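Side-chain contacts in hyperosmolarity resistance protein Emb (Staphylococcus epidermidis, PDB 6GV5), which mediates adherence of the bacterium to surface-immobilised fibronectin: residues Q14-F19 and P25-L30; E31-Q36 and A44-H49; A65-V70 and E85-A90. All coordinates share one frame; numbering follows the deposited sequence. Where two conformers were deposited one is given.

Overall arrangement
The chain is an elongated, all-helical rod, and the three contacts follow one another in sequence. Contacts 1 and 2, both within the GA module, have centres about 10 Å apart and share helix 24-35: its first half meets the end of helix 2-18, its second half meets helix 40-65. They touch, with Ile16 CD1 packing on Ile34 CG1, so together they tie three helices into one bundle. Contact 3 belongs to the FIVAR part, on the other side of the chain's centre, its centre about 27 Å from contact 1 and 33 Å from contact 2. Helix 40-65 runs from the GA module toward it, physically linking the two parts of the adhesin.

Contact 1 of 3, residues Q14-F19 and P25-L30; sequences QQITNF and PQKQAL
Ile16 and Lys27 lie alongside each other, pointing opposite ways, the branched side chain of one against the aliphatic stem of the other. The methyl CG2 of Ile16 rests 3.9 Å from Lys27 CG and nearly as close to its CB. Lys27 is extended beyond CG, with chi2 to chi4 all near 180°, and this straight chain carries CE past Ile16 O, 3.4 Å away, to the last turn of helix 2-18. There Lys27 NZ is hydrogen-bonded to Thr17 O at 3.2 Å, standing above the carbonyl plane, 52° out of it. Lys27 NZ also reaches Phe19 O at 2.5 Å, a separation so short that its exact value is doubtful. A lysine suits this place because its stem is apolar and its cationic tip probably gains from the negative end of the helix dipole. The pairing belongs to the three-helix bundle of the GA module, in which segments 14-18 and 25-30 of helices 2-18 and 24-35 run antiparallel, at 170°, joined by a short loop whose Leu22 packs on both Lys27 and Leu30. Deeper in, Ile16 CD1 meets Leu30 CB at 4.3 Å, two buried aliphatic residues filling the interior. Phe19 offers CB to Lys27 CE, but its ring turns back: one face lies over Gln15 O and Ile16 CA, while the side chain also touches Lys51 and Asn54 of helix 40-65.

Contact 2 of 3, residues E31-Q36 and A44-H49; sequences ENIINQ and AKQLSH
Ile33 meets Gln46 with its CG2 methyl, which sits 3.5 Å from OE1 and 3.6 Å from CD of the amide, with Gln46 CG close behind. Gln46 lies roughly perpendicular to the isoleucine and bends at chi2, -60°, which folds its amide back across the methyl instead of sending it straight outward. No hydrogen bond forms between the segments; the methyl lies over one face of the amide, in van der Waals contact. Glutamine suits a partly exposed position like this, since its methylene groups can pack while its amide stays near the boundary with solvent. Ile33 also touches Ile106, whose carbonyl O accepts a hydrogen bond from His49 NE2.

One residue on, Ile34 is buried and works with its tip. Its chain is bent at chi2, -67°, and CD1 of Ile34 comes 3.8 Å from Gln46 CB and 4.1 Å from Leu47 N, while the side chains of Ile34 and Gln46 pass in opposite directions. An isoleucine can bridge here: it packs on Lys9, Ala12 and Lys13 of helix 2-18 as well, and Leu47 in turn touches Gln15 of that helix. Segments 31-35 and 44-49 of helices 24-35 and 40-65 run nearly antiparallel, at 167°, their axes approaching to 9.8 Å, and with helix 2-18 against Ile34 and Leu47 these helices make up the three-helix bundle of the GA module.

Contact 3 of 3, residues A65-V70 and E85-A90; sequences AKASLV and EAYEQA
Tyr87 reaches from helix 81-99 to the start of helix 67-73 and buries its hydroxyl end between Ala67 and Val70, one turn apart on the same helix face. Together with helix 108-123, whose Ala121 and Glu122 touch the tyrosine, these helices form the helical bundle of the FIVAR part, with Leu125 packing on both Tyr87 and Val70.

Apolar contacts carry the pairing. Tyr87 CG lies anti to the backbone N (chi1 -175°), which directs the long ring straight across to the other helix. There the small Ala67 lets the hydroxyl come close, with Ala67 CB 3.6 Å from Tyr87 OH and in looser contact with the ring, 4.3 Å from Tyr87 CE2. Val70 and the ring meet at a slant, and Val70 CG1 packs 3.7 Å from Tyr87 CZ. Tyrosine suits the place because it spans a wide interhelical gap, the nearest CA atoms here, those of Ala67 and Glu88, being 8.8 Å apart.

Charged groups lie at the margins and bind elsewhere. Through salt bridges to Glu122 and Arg71 respectively, Lys66, the N-cap residue, ties the junction of helices 40-65 and 67-73 to helix 108-123, and Glu88 ties helix 81-99 to helix 67-73.

No hydrogen bond joins the two segments. Across them Tyr87 OH meets carbon atoms, 3.2 Å from Ala67 CA; Tyr87 OH also lies 3.4 Å from Val70 CB, flanked by both methyls of Val70.

Contact 1 of 3, residues Q14-F19 and P25-L30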
# COMPACT_ATOMS: atom_id res chain seq x y z
N GLN A 14 -2.76 17.29 -5.62
CA GLN A 14 -3.41 17.68 -4.37
C GLN A 14 -4.19 16.51 -3.77
O GLN A 14 -4.13 16.28 -2.56
CB GLN A 14 -4.32 18.88 -4.62
CG GLN A 14 -3.56 20.16 -4.90
CD GLN A 14 -4.47 21.30 -5.32
OE1 GLN A 14 -5.63 21.09 -5.66
NE2 GLN A 14 -3.94 22.52 -5.29
N GLN A 15 -4.92 15.77 -4.60
CA GLN A 15 -5.63 14.60 -4.10
C GLN A 15 -4.66 13.58 -3.51
O GLN A 15 -4.91 13.02 -2.44
CB GLN A 15 -6.45 13.95 -5.22
CG GLN A 15 -7.58 14.81 -5.75
CD GLN A 15 -8.55 14.03 -6.62
OE1 GLN A 15 -9.00 12.94 -6.24
NE2 GLN A 15 -8.89 14.58 -7.78
N ILE A 16 -3.55 13.34 -4.21
CA ILE A 16 -2.57 12.36 -3.75
C ILE A 16 -1.97 12.78 -2.42
O ILE A 16 -1.71 11.95 -1.54
CB ILE A 16 -1.48 12.15 -4.82
CG1 ILE A 16 -2.06 11.37 -6.00
CG2 ILE A 16 -0.27 11.42 -4.24
CD1 ILE A 16 -1.26 11.51 -7.29
N THR A 17 -1.75 14.09 -2.25
CA THR A 17 -1.20 14.58 -0.99
C THR A 17 -2.12 14.28 0.18
O THR A 17 -1.64 14.09 1.31
CB THR A 17 -0.94 16.08 -1.09
OG1 THR A 17 -0.04 16.34 -2.18
CG2 THR A 17 -0.35 16.62 0.20
N ASN A 18 -3.43 14.22 -0.06
CA ASN A 18 -4.38 13.95 1.02
C ASN A 18 -4.37 12.48 1.43
O ASN A 18 -4.75 12.16 2.57
CB ASN A 18 -5.80 14.33 0.60
CG ASN A 18 -6.05 15.82 0.67
OD1 ASN A 18 -5.50 16.51 1.53
ND2 ASN A 18 -6.89 16.33 -0.23
N PHE A 19 -3.98 11.58 0.54
CA PHE A 19 -4.03 10.16 0.83
C PHE A 19 -3.23 9.84 2.09
O PHE A 19 -2.18 10.44 2.36
CB PHE A 19 -3.49 9.35 -0.35
CG PHE A 19 -4.33 9.44 -1.60
CD1 PHE A 19 -5.61 9.97 -1.57
CD2 PHE A 19 -3.83 8.99 -2.81
CE1 PHE A 19 -6.37 10.04 -2.73
CE2 PHE A 19 -4.58 9.06 -3.96
CZ PHE A 19 -5.86 9.59 -3.92
N PRO A 25 7.33 8.54 0.24
CA PRO A 25 8.05 8.17 -0.99
C PRO A 25 7.14 7.77 -2.13
O PRO A 25 7.40 8.12 -3.28
CB PRO A 25 8.96 7.01 -0.53
CG PRO A 25 9.15 7.25 0.92
CD PRO A 25 7.85 7.82 1.42
N GLN A 26 6.06 7.03 -1.84
CA GLN A 26 5.13 6.63 -2.88
C GLN A 26 4.41 7.84 -3.47
O GLN A 26 4.20 7.91 -4.68
CB GLN A 26 4.11 5.64 -2.33
CG GLN A 26 4.63 4.24 -2.15
CD GLN A 26 3.63 3.35 -1.47
OE1 GLN A 26 2.92 3.79 -0.56
NE2 GLN A 26 3.55 2.09 -1.90
N LYS A 27 4.00 8.78 -2.62
CA LYS A 27 3.35 9.99 -3.12
C LYS A 27 4.27 10.75 -4.06
O LYS A 27 3.85 11.20 -5.13
CB LYS A 27 2.93 10.87 -1.94
CG LYS A 27 1.80 10.29 -1.10
CD LYS A 27 1.52 11.15 0.11
CE LYS A 27 0.31 10.66 0.88
NZ LYS A 27 0.05 11.51 2.08
N GLN A 28 5.54 10.90 -3.67
CA GLN A 28 6.46 11.65 -4.52
C GLN A 28 6.65 10.98 -5.87
O GLN A 28 6.65 11.65 -6.91
CB GLN A 28 7.81 11.81 -3.81
CG GLN A 28 7.77 12.90 -2.77
CD GLN A 28 9.14 13.21 -2.22
OE1 GLN A 28 10.15 12.71 -2.71
NE2 GLN A 28 9.17 14.04 -1.18
N ALA A 29 6.80 9.66 -5.88
CA ALA A 29 6.95 8.95 -7.14
C ALA A 29 5.73 9.15 -8.03
O ALA A 29 5.85 9.29 -9.25
CB ALA A 29 7.20 7.46 -6.88
N LEU A 30 4.54 9.16 -7.42
CA LEU A 30 3.31 9.32 -8.19
C LEU A 30 3.11 10.76 -8.66
O LEU A 30 2.65 10.99 -9.78
CB LEU A 30 2.11 8.86 -7.36
CG LEU A 30 1.97 7.34 -7.24
CD1 LEU A 30 1.05 6.98 -6.09
CD2 LEU A 30 1.46 6.75 -8.53

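Contact 2 of 3, residues E31-Q36 and A44-H49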
# COMPACT_ATOMS: atom_id res chain seq x y z
N GLU A 31 3.45 11.74 -7.81
CA GLU A 31 3.40 13.13 -8.24
C GLU A 31 4.31 13.36 -9.44
O GLU A 31 3.96 14.08 -10.38
CB GLU A 31 3.77 14.05 -7.08
CG GLU A 31 2.74 14.06 -5.96
CD GLU A 31 3.26 14.67 -4.67
OE1 GLU A 31 4.42 15.14 -4.64
OE2 GLU A 31 2.51 14.67 -3.67
N ASN A 32 5.49 12.73 -9.43
CA ASN A 32 6.40 12.85 -10.57
C ASN A 32 5.80 12.22 -11.81
O ASN A 32 5.92 12.76 -12.92
CB ASN A 32 7.74 12.19 -10.23
CG ASN A 32 8.76 12.36 -11.32
OD1 ASN A 32 8.89 13.44 -11.90
ND2 ASN A 32 9.48 11.29 -11.63
N ILE A 33 5.15 11.06 -11.66
CA ILE A 33 4.47 10.43 -12.79
C ILE A 33 3.39 11.35 -13.33
O ILE A 33 3.25 11.52 -14.55
CB ILE A 33 3.90 9.06 -12.36
CG1 ILE A 33 5.05 8.10 -12.04
CG2 ILE A 33 3.01 8.49 -13.45
CD1 ILE A 33 4.62 6.85 -11.29
N ILE A 34 2.60 11.96 -12.44
CA ILE A 34 1.56 12.89 -12.87
C ILE A 34 2.18 14.01 -13.71
O ILE A 34 1.69 14.35 -14.79
CB ILE A 34 0.81 13.47 -11.65
CG1 ILE A 34 -0.04 12.40 -10.96
CG2 ILE A 34 -0.06 14.65 -12.06
CD1 ILE A 34 -1.21 11.89 -11.77
N ASN A 35 3.27 14.60 -13.21
CA ASN A 35 3.86 15.75 -13.89
C ASN A 35 4.33 15.41 -15.29
O ASN A 35 4.40 16.30 -16.15
CB ASN A 35 5.02 16.30 -13.07
CG ASN A 35 4.57 17.07 -11.84
OD1 ASN A 35 3.47 17.63 -11.82
ND2 ASN A 35 5.42 17.10 -10.82
N GLN A 36 4.67 14.15 -15.55
CA GLN A 36 5.22 13.75 -16.84
C GLN A 36 4.15 13.38 -17.86
O GLN A 36 4.50 13.05 -19.00
CB GLN A 36 6.18 12.56 -16.65
N ALA A 44 -5.70 11.23 -15.61
CA ALA A 44 -6.79 10.57 -14.91
C ALA A 44 -6.49 9.09 -14.69
O ALA A 44 -6.84 8.53 -13.64
CB ALA A 44 -8.10 10.74 -15.68
N LYS A 45 -5.87 8.44 -15.68
CA LYS A 45 -5.49 7.04 -15.53
C LYS A 45 -4.51 6.88 -14.37
O LYS A 45 -4.65 5.97 -13.54
CB LYS A 45 -4.86 6.51 -16.82
CG LYS A 45 -5.79 6.48 -18.02
CD LYS A 45 -5.01 6.12 -19.28
CE LYS A 45 -5.84 6.34 -20.54
NZ LYS A 45 -5.00 6.24 -21.77
N GLN A 46 -3.51 7.75 -14.31
CA GLN A 46 -2.51 7.65 -13.25
C GLN A 46 -3.10 8.00 -11.89
O GLN A 46 -2.72 7.40 -10.88
CB GLN A 46 -1.32 8.55 -13.57
CG GLN A 46 -0.51 8.09 -14.78
CD GLN A 46 0.05 6.69 -14.59
OE1 GLN A 46 0.36 6.28 -13.46
NE2 GLN A 46 0.18 5.95 -15.68
N LEU A 47 -4.04 8.95 -11.84
CA LEU A 47 -4.72 9.25 -10.58
C LEU A 47 -5.58 8.07 -10.13
O LEU A 47 -5.63 7.76 -8.94
CB LEU A 47 -5.57 10.51 -10.73
CG LEU A 47 -6.38 10.91 -9.50
CD1 LEU A 47 -5.48 11.23 -8.30
CD2 LEU A 47 -7.28 12.10 -9.82
N SER A 48 -6.27 7.42 -11.08
CA SER A 48 -7.03 6.23 -10.74
C SER A 48 -6.12 5.15 -10.17
O SER A 48 -6.46 4.49 -9.18
CB SER A 48 -7.77 5.72 -11.98
OG SER A 48 -8.52 4.54 -11.69
N HIS A 49 -4.94 4.97 -10.78
CA HIS A 49 -3.97 4.01 -10.26
C HIS A 49 -3.51 4.39 -8.86
O HIS A 49 -3.40 3.53 -7.98
CB HIS A 49 -2.78 3.93 -11.22
CG HIS A 49 -1.51 3.45 -10.59
ND1 HIS A 49 -0.32 4.14 -10.69
CD2 HIS A 49 -1.24 2.34 -9.86
CE1 HIS A 49 0.63 3.48 -10.05
NE2 HIS A 49 0.09 2.39 -9.54

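Contact 3 of 3, residues A65-V70 and E85-A90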
# COMPACT_ATOMS: atom_id res chain seq x y z
N ALA A 65 -0.23 -3.33 11.14
CA ALA A 65 -0.41 -2.67 12.42
C ALA A 65 -1.14 -3.53 13.43
O ALA A 65 -0.98 -3.31 14.64
CB ALA A 65 -1.16 -1.35 12.24
N LYS A 66 -1.95 -4.49 12.98
CA LYS A 66 -2.70 -5.33 13.89
C LYS A 66 -1.89 -6.51 14.44
O LYS A 66 -2.46 -7.34 15.14
CB LYS A 66 -3.97 -5.85 13.20
CG LYS A 66 -3.71 -6.87 12.10
CD LYS A 66 -4.99 -7.30 11.39
CE LYS A 66 -5.94 -8.04 12.31
NZ LYS A 66 -7.11 -8.58 11.55
N ALA A 67 -0.59 -6.60 14.16
CA ALA A 67 0.13 -7.83 14.46
C ALA A 67 0.16 -8.13 15.95
O ALA A 67 0.08 -9.30 16.35
CB ALA A 67 1.55 -7.75 13.91
N SER A 68 0.35 -7.11 16.80
CA SER A 68 0.38 -7.37 18.24
C SER A 68 -0.97 -7.85 18.75
O SER A 68 -1.04 -8.72 19.63
CB SER A 68 0.85 -6.13 18.99
OG SER A 68 2.23 -5.91 18.78
N LEU A 69 -2.08 -7.28 18.24
CA LEU A 69 -3.40 -7.80 18.58
C LEU A 69 -3.55 -9.26 18.17
O LEU A 69 -4.11 -10.06 18.92
CB LEU A 69 -4.48 -6.97 17.89
CG LEU A 69 -5.14 -5.84 18.68
CD1 LEU A 69 -6.12 -5.09 17.78
CD2 LEU A 69 -5.82 -6.37 19.90
N VAL A 70 -3.05 -9.62 16.98
CA VAL A 70 -3.13 -10.99 16.50
C VAL A 70 -2.32 -11.91 17.41
O VAL A 70 -2.78 -12.98 17.80
CB VAL A 70 -2.66 -11.07 15.04
CG1 VAL A 70 -2.45 -12.52 14.61
CG2 VAL A 70 -3.64 -10.36 14.10
N GLU A 85 6.47 -18.63 12.48
CA GLU A 85 7.51 -18.10 11.61
C GLU A 85 6.92 -17.56 10.31
O GLU A 85 7.36 -16.52 9.82
CB GLU A 85 8.55 -19.19 11.32
CG GLU A 85 9.34 -19.66 12.55
CD GLU A 85 10.31 -18.63 13.08
OE1 GLU A 85 11.04 -17.99 12.28
OE2 GLU A 85 10.35 -18.44 14.32
N ALA A 86 5.93 -18.26 9.74
CA ALA A 86 5.31 -17.77 8.51
C ALA A 86 4.66 -16.41 8.72
O ALA A 86 4.74 -15.53 7.86
CB ALA A 86 4.29 -18.78 8.02
N TYR A 87 4.03 -16.23 9.88
CA TYR A 87 3.39 -14.94 10.15
C TYR A 87 4.44 -13.84 10.31
O TYR A 87 4.31 -12.75 9.74
CB TYR A 87 2.54 -15.06 11.40
CG TYR A 87 1.73 -13.82 11.70
CD1 TYR A 87 0.73 -13.39 10.83
CD2 TYR A 87 1.98 -13.06 12.84
CE1 TYR A 87 -0.01 -12.25 11.11
CE2 TYR A 87 1.24 -11.94 13.12
CZ TYR A 87 0.26 -11.53 12.26
OH TYR A 87 -0.46 -10.39 12.55
N GLU A 88 5.51 -14.10 11.07
CA GLU A 88 6.51 -13.06 11.28
C GLU A 88 7.22 -12.71 9.97
O GLU A 88 7.58 -11.55 9.75
CB GLU A 88 7.51 -13.49 12.34
CG GLU A 88 6.91 -13.75 13.69
CD GLU A 88 6.11 -12.57 14.25
OE1 GLU A 88 6.30 -11.44 13.77
OE2 GLU A 88 5.32 -12.82 15.19
N GLN A 89 7.47 -13.71 9.12
CA GLN A 89 8.06 -13.45 7.81
C GLN A 89 7.17 -12.53 6.99
O GLN A 89 7.63 -11.57 6.36
CB GLN A 89 8.29 -14.76 7.06
CG GLN A 89 9.39 -15.66 7.61
CD GLN A 89 9.40 -17.03 6.95
OE1 GLN A 89 8.65 -17.30 6.01
NE2 GLN A 89 10.25 -17.92 7.46
N ALA A 90 5.86 -12.84 6.96
CA ALA A 90 4.93 -12.03 6.16
C ALA A 90 4.82 -10.61 6.72
O ALA A 90 4.80 -9.64 5.95
CB ALA A 90 3.57 -12.71 6.10